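Local coordinates for protein putative methyltransferase from antibiotic biosynthesis pathway (Anabaena variabilis ATCC 29413, PDB 3EGE) that probably transfers a methyl group from S-adenosylmethionine to a substrate, perhaps in antibiotic biosynthesis, at residues A[109-112]-A[113-117]; A[155-158]-A[159-162]. All blocks are in the same frame, centred on the assembly; numbering follows the deposited sequence.

Interaction 1 of 2, residues A[109-112]-A[113-117]; sequences HLEK and SFQEM
H109, the N-cap residue, and S113 open the first turn of helix 110-120, the helix of a beta-alpha-beta unit between the parallel strands 97-101 and 126-131 in a Rossmann-type methyltransferase domain. The carbonyl oxygen of H109 is gripped twice by S113. The backbone N of S113 reaches H109 O at 3.1 Å in the carbonyl plane, while S113 OG gives its hydrogen to the same H109 O at 3.0 Å from well above that plane. With OG beside its own backbone N (chi1 -60°), the hydroxyl is turned back against the helix and bonds to the carbonyl one turn earlier.

L110 continues the helical pattern through its carbonyl, which accepts from F114 N and also lies over one face of the F114 ring. Its side chain covers that ring too: L110 CD1 stands 4.1 Å from the centroid of the F114 ring, a CH-pi contact 28° off the normal, and CG sits toward the rim. The ring reaches on to L128 of strand 126-131 and to L164 and L165 of helix 158-169.

E111 bonds through its carbonyl to Q115 N and lays its CG 3.4 Å from Q115 NE2. Carboxylate and amide planes are 65° apart, and both groups find their polar partner in N168: E111 OE2 takes a hydrogen from its ND2, and Q115 NE2 gives one to its OD1.

K112, bent at chi2 and chi4, crosses the Q115 side chain at about a right angle, its CD 3.6 Å from Q115 OE1. Its ammonium bonds to the carbonyl of E86, whereas E116 pairs with R119 in a salt bridge and accepts from L88 N. K112 NZ lies 4.5 Å from E116 OE1, beyond a salt bridge, although the K112 carbonyl accepts from E116 N at 2.8 Å.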
ATOM      1  N   HIS A 109      -4.836  16.377  -2.410  1.00 75.90           N
ATOM      2  CA  HIS A 109      -6.239  16.800  -2.117  1.00 75.31           C
ATOM      3  C   HIS A 109      -7.069  15.532  -2.109  1.00 71.71           C
ATOM      4  O   HIS A 109      -7.633  15.139  -3.123  1.00 72.65           O
ATOM      5  CB  HIS A 109      -6.699  17.840  -3.142  1.00 77.59           C
ATOM      6  CG  HIS A 109      -5.832  19.062  -3.181  1.00 85.46           C
ATOM      7  ND1 HIS A 109      -5.820  19.999  -2.171  1.00 89.95           N
ATOM      8  CD2 HIS A 109      -4.926  19.484  -4.097  1.00 91.60           C
ATOM      9  CE1 HIS A 109      -4.959  20.955  -2.473  1.00 93.35           C
ATOM     10  NE2 HIS A 109      -4.403  20.665  -3.636  1.00 92.61           N
ATOM     11  N   LEU A 110      -7.075  14.868  -0.955  1.00 69.78           N
ATOM     12  CA  LEU A 110      -7.716  13.553  -0.764  1.00 69.55           C
ATOM     13  C   LEU A 110      -9.218  13.534  -1.049  1.00 70.81           C
ATOM     14  O   LEU A 110      -9.710  12.578  -1.639  1.00 69.98           O
ATOM     15  CB  LEU A 110      -7.442  12.997   0.646  1.00 69.45           C
ATOM     16  CG  LEU A 110      -7.778  11.527   0.965  1.00 69.01           C
ATOM     17  CD1 LEU A 110      -7.091  10.560  -0.004  1.00 65.39           C
ATOM     18  CD2 LEU A 110      -7.405  11.200   2.414  1.00 66.66           C
ATOM     19  N   GLU A 111      -9.913  14.601  -0.657  1.00 71.91           N
ATOM     20  CA  GLU A 111     -11.351  14.724  -0.857  1.00 72.96           C
ATOM     21  C   GLU A 111     -11.713  14.755  -2.340  1.00 72.61           C
ATOM     22  O   GLU A 111     -12.516  13.952  -2.799  1.00 72.61           O
ATOM     23  CB  GLU A 111     -11.878  15.940  -0.091  1.00 74.04           C
ATOM     24  CG  GLU A 111     -13.403  16.112  -0.163  1.00 81.51           C
ATOM     25  CD  GLU A 111     -14.058  16.509   1.165  1.00 89.27           C
ATOM     26  OE1 GLU A 111     -13.365  17.039   2.062  1.00 89.75           O
ATOM     27  OE2 GLU A 111     -15.286  16.265   1.311  1.00 94.69           O
ATOM     28  N   LYS A 112     -11.074  15.646  -3.085  1.00 72.82           N
ATOM     29  CA  LYS A 112     -11.263  15.738  -4.537  1.00 71.14           C
ATOM     30  C   LYS A 112     -10.879  14.408  -5.248  1.00 69.95           C
ATOM     31  O   LYS A 112     -11.547  14.018  -6.213  1.00 70.64           O
ATOM     32  CB  LYS A 112     -10.469  16.938  -5.103  1.00 72.96           C
ATOM     33  CG  LYS A 112     -10.603  17.179  -6.619  1.00 74.13           C
ATOM     34  CD  LYS A 112     -12.000  17.657  -7.042  1.00 77.77           C
ATOM     35  CE  LYS A 112     -12.219  17.484  -8.544  1.00 79.77           C
ATOM     36  NZ  LYS A 112     -11.098  18.058  -9.360  1.00 86.23           N
ATOM     37  N   SER A 113      -9.821  13.731  -4.782  1.00 67.64           N
ATOM     38  CA  SER A 113      -9.428  12.409  -5.317  1.00 67.18           C
ATOM     39  C   SER A 113     -10.535  11.364  -5.113  1.00 66.16           C
ATOM     40  O   SER A 113     -10.836  10.560  -6.016  1.00 64.67           O
ATOM     41  CB  SER A 113      -8.114  11.915  -4.719  1.00 67.32           C
ATOM     42  OG  SER A 113      -7.078  12.838  -5.013  1.00 68.28           O
ATOM     43  N   PHE A 114     -11.170  11.414  -3.943  1.00 66.14           N
ATOM     44  CA  PHE A 114     -12.315  10.556  -3.649  1.00 65.41           C
ATOM     45  C   PHE A 114     -13.506  10.862  -4.557  1.00 65.10           C
ATOM     46  O   PHE A 114     -14.081   9.936  -5.129  1.00 64.21           O
ATOM     47  CB  PHE A 114     -12.706  10.617  -2.177  1.00 64.92           C
ATOM     48  CG  PHE A 114     -11.759   9.917  -1.237  1.00 63.58           C
ATOM     49  CD1 PHE A 114     -10.804   8.955  -1.656  1.00 66.82           C
ATOM     50  CD2 PHE A 114     -11.937  10.105   0.126  1.00 63.45           C
ATOM     51  CE1 PHE A 114     -10.011   8.286  -0.731  1.00 66.90           C
ATOM     52  CE2 PHE A 114     -11.160   9.431   1.054  1.00 63.55           C
ATOM     53  CZ  PHE A 114     -10.204   8.518   0.635  1.00 64.71           C
ATOM     54  N   GLN A 115     -13.825  12.153  -4.705  1.00 65.46           N
ATOM     55  CA  GLN A 115     -14.879  12.638  -5.622  1.00 65.53           C
ATOM     56  C   GLN A 115     -14.635  12.170  -7.051  1.00 64.27           C
ATOM     57  O   GLN A 115     -15.584  11.765  -7.734  1.00 64.54           O
ATOM     58  CB  GLN A 115     -14.967  14.166  -5.599  1.00 66.30           C
ATOM     59  CG  GLN A 115     -15.437  14.732  -4.279  1.00 66.36           C
ATOM     60  CD  GLN A 115     -15.195  16.213  -4.120  1.00 66.57           C
ATOM     61  OE1 GLN A 115     -14.926  16.928  -5.087  1.00 72.88           O
ATOM     62  NE2 GLN A 115     -15.303  16.688  -2.890  1.00 66.33           N
ATOM     63  N   GLU A 116     -13.363  12.227  -7.474  1.00 64.05           N
ATOM     64  CA  GLU A 116     -12.920  11.721  -8.788  1.00 63.74           C
ATOM     65  C   GLU A 116     -13.153  10.213  -8.971  1.00 63.12           C
ATOM     66  O   GLU A 116     -13.526   9.788 -10.063  1.00 64.13           O
ATOM     67  CB  GLU A 116     -11.424  12.049  -9.053  1.00 64.67           C
ATOM     68  CG  GLU A 116     -11.090  13.477  -9.471  1.00 62.19           C
ATOM     69  CD  GLU A 116     -11.652  13.827 -10.831  1.00 64.67           C
ATOM     70  OE1 GLU A 116     -12.836  14.249 -10.922  1.00 65.29           O
ATOM     71  OE2 GLU A 116     -10.905  13.694 -11.814  1.00 61.03           O
HETATM   72  N   MSE A 117     -12.915   9.420  -7.927  1.00 62.94           N
HETATM   73  CA  MSE A 117     -13.159   7.975  -7.978  1.00 64.35           C
HETATM   74  C   MSE A 117     -14.637   7.691  -8.168  1.00 65.24           C
HETATM   75  O   MSE A 117     -14.997   6.866  -9.000  1.00 66.19           O
HETATM   76  CB  MSE A 117     -12.660   7.251  -6.725  1.00 64.45           C
HETATM   77  CG  MSE A 117     -11.128   7.282  -6.581  1.00 65.21           C
HETATM   78 SE   MSE A 117     -10.586   6.542  -4.927  0.75 64.56          SE
HETATM   79  CE  MSE A 117      -8.591   6.862  -5.047  1.00 64.35           C
TER

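Interaction 2 of 2, residues A[155-158]-A[159-162]; sequences FLPL and DEQI
Hydrogen bonds from Q161 fasten the extended L156-P157 segment to the first turn of helix 158-169, for which P157 is the N-cap residue. The amide NE2 of Q161 donates to L156 O at 2.9 Å in a somewhat bent bond, approaching from 37° above the carbonyl plane rather than along a lone pair. One residue on, P157 O accepts from Q161 N in its carbonyl plane, so a single glutamine holds two successive carbonyls through its side chain and its backbone. I162 N to L158 O, at 2.9 Å, carries the helical pattern forward. The Q161 chain runs extended beyond CG (chi2 178°), which takes the amide back past the start of the helix. There it is gripped further: OE1 bonds to T130 OG1 and NE2 also donates to F131 O, so that three bonds fix the rotation of this buried group.

Packing against that amide comes from F155. Its CE2 lies 3.4 Å from Q161 CD, the two side chains crossing at about a right angle, with ring and amide planes 52° apart. Lower down the chain, L156 CB packs on Q161 CG at 4.0 Å. The extended E160 lies alongside the P157 ring and points the same way, its CD 3.8 Å from P157 CD. L158 CG touches I162 CD1 at 4.0 Å, an apolar contact on the side of the helix turned to the sheet.

On that side, L158, Q161 and I162 rest on I255 of strand 252-258, and I162 extends to V173 and A175 of strand 172-181. D132 accepts from L158 N, and the side chains of F155 and L156 face helix 110-120.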
ATOM      1  N   PHE A 155      -0.165  10.741   8.300  1.00 65.92           N
ATOM      2  CA  PHE A 155      -1.433  10.513   7.624  1.00 66.58           C
ATOM      3  C   PHE A 155      -2.616  10.452   8.595  1.00 68.31           C
ATOM      4  O   PHE A 155      -2.424  10.249   9.756  1.00 69.73           O
ATOM      5  CB  PHE A 155      -1.331   9.257   6.733  1.00 66.16           C
ATOM      6  CG  PHE A 155      -2.460   9.106   5.742  1.00 64.81           C
ATOM      7  CD1 PHE A 155      -2.895  10.200   4.950  1.00 64.78           C
ATOM      8  CD2 PHE A 155      -3.065   7.861   5.554  1.00 65.25           C
ATOM      9  CE1 PHE A 155      -3.958  10.060   4.055  1.00 60.35           C
ATOM     10  CE2 PHE A 155      -4.092   7.707   4.635  1.00 63.07           C
ATOM     11  CZ  PHE A 155      -4.541   8.816   3.888  1.00 63.02           C
ATOM     12  N   LEU A 156      -3.819  10.695   8.083  1.00 69.03           N
ATOM     13  CA  LEU A 156      -5.058  10.742   8.827  1.00 68.86           C
ATOM     14  C   LEU A 156      -5.477   9.462   9.554  1.00 67.92           C
ATOM     15  O   LEU A 156      -5.217   8.357   9.076  1.00 66.64           O
ATOM     16  CB  LEU A 156      -6.227  11.018   7.870  1.00 69.69           C
ATOM     17  CG  LEU A 156      -6.335  12.305   7.081  1.00 74.89           C
ATOM     18  CD1 LEU A 156      -7.536  12.187   6.151  1.00 73.80           C
ATOM     19  CD2 LEU A 156      -6.449  13.491   8.020  1.00 74.18           C
ATOM     20  N   PRO A 157      -6.156   9.615  10.707  1.00 67.31           N
ATOM     21  CA  PRO A 157      -6.784   8.478  11.368  1.00 68.52           C
ATOM     22  C   PRO A 157      -7.785   7.741  10.440  1.00 68.67           C
ATOM     23  O   PRO A 157      -8.414   8.378   9.583  1.00 68.10           O
ATOM     24  CB  PRO A 157      -7.554   9.137  12.523  1.00 67.69           C
ATOM     25  CG  PRO A 157      -6.755  10.333  12.839  1.00 66.02           C
ATOM     26  CD  PRO A 157      -6.315  10.846  11.505  1.00 66.97           C
ATOM     27  N   LEU A 158      -7.929   6.428  10.635  1.00 68.71           N
ATOM     28  CA  LEU A 158      -8.809   5.594   9.803  1.00 69.19           C
ATOM     29  C   LEU A 158     -10.248   6.123   9.742  1.00 69.61           C
ATOM     30  O   LEU A 158     -10.866   6.083   8.684  1.00 69.64           O
ATOM     31  CB  LEU A 158      -8.824   4.137  10.294  1.00 70.14           C
ATOM     32  CG  LEU A 158      -9.398   3.091   9.317  1.00 68.26           C
ATOM     33  CD1 LEU A 158      -8.432   2.873   8.145  1.00 64.21           C
ATOM     34  CD2 LEU A 158      -9.663   1.792  10.068  1.00 68.88           C
ATOM     35  N   ASP A 159     -10.762   6.611  10.869  1.00 69.04           N
ATOM     36  CA  ASP A 159     -12.118   7.177  10.937  1.00 69.88           C
ATOM     37  C   ASP A 159     -12.301   8.407  10.053  1.00 68.90           C
ATOM     38  O   ASP A 159     -13.340   8.534   9.412  1.00 66.81           O
ATOM     39  CB  ASP A 159     -12.525   7.475  12.404  1.00 70.53           C
ATOM     40  CG  ASP A 159     -12.813   6.204  13.206  1.00 77.93           C
ATOM     41  OD1 ASP A 159     -12.930   5.099  12.597  1.00 82.49           O
ATOM     42  OD2 ASP A 159     -12.951   6.307  14.462  1.00 89.62           O
ATOM     43  N   GLU A 160     -11.298   9.292  10.020  1.00 69.99           N
ATOM     44  CA  GLU A 160     -11.314  10.460   9.122  1.00 72.86           C
ATOM     45  C   GLU A 160     -11.322  10.012   7.652  1.00 71.30           C
ATOM     46  O   GLU A 160     -12.098  10.540   6.850  1.00 70.72           O
ATOM     47  CB  GLU A 160     -10.153  11.430   9.409  1.00 73.07           C
ATOM     48  CG  GLU A 160     -10.310  12.106  10.799  1.00 79.58           C
ATOM     49  CD  GLU A 160      -9.249  13.184  11.137  1.00 78.46           C
ATOM     50  OE1 GLU A 160      -8.684  13.811  10.209  1.00 92.14           O
ATOM     51  OE2 GLU A 160      -9.013  13.423  12.353  1.00 89.89           O
ATOM     52  N   GLN A 161     -10.512   8.998   7.339  1.00 70.60           N
ATOM     53  CA  GLN A 161     -10.427   8.439   5.983  1.00 70.76           C
ATOM     54  C   GLN A 161     -11.773   7.867   5.556  1.00 70.25           C
ATOM     55  O   GLN A 161     -12.266   8.197   4.455  1.00 69.83           O
ATOM     56  CB  GLN A 161      -9.360   7.344   5.873  1.00 71.24           C
ATOM     57  CG  GLN A 161      -7.928   7.793   6.137  1.00 71.26           C
ATOM     58  CD  GLN A 161      -6.950   6.633   6.055  1.00 70.74           C
ATOM     59  OE1 GLN A 161      -6.917   5.903   5.059  1.00 70.01           O
ATOM     60  NE2 GLN A 161      -6.130   6.473   7.091  1.00 64.37           N
ATOM     61  N   ILE A 162     -12.351   7.039   6.436  1.00 68.03           N
ATOM     62  CA  ILE A 162     -13.664   6.428   6.212  1.00 67.88           C
ATOM     63  C   ILE A 162     -14.718   7.517   5.975  1.00 69.91           C
ATOM     64  O   ILE A 162     -15.472   7.450   5.014  1.00 68.02           O
ATOM     65  CB  ILE A 162     -14.107   5.521   7.395  1.00 67.44           C
ATOM     66  CG1 ILE A 162     -13.240   4.252   7.443  1.00 68.73           C
ATOM     67  CG2 ILE A 162     -15.613   5.107   7.259  1.00 64.54           C
ATOM     68  CD1 ILE A 162     -13.368   3.444   8.760  1.00 65.16           C
TER

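Interaction 1 comes first along the chain, at the start of helix 110-120, and interaction 2 follows at the start of helix 158-169; strand 126-131 and helix 146-153 lie between them. Their centres are about 14 Å apart, and they meet directly: L110 CD2 packs on L156 CD1 at 3.9 Å and on F155 CE1, while F114 CE2 approaches Q161 O. Both also reach strand 126-131 or the residues at its end, F114 through L128 and Q161 through T130 and F131. The two helix starts are thus packed together against the mixed sheet, joining the parallel, Rossmann-type part to the antiparallel strands 252-258 and 172-181.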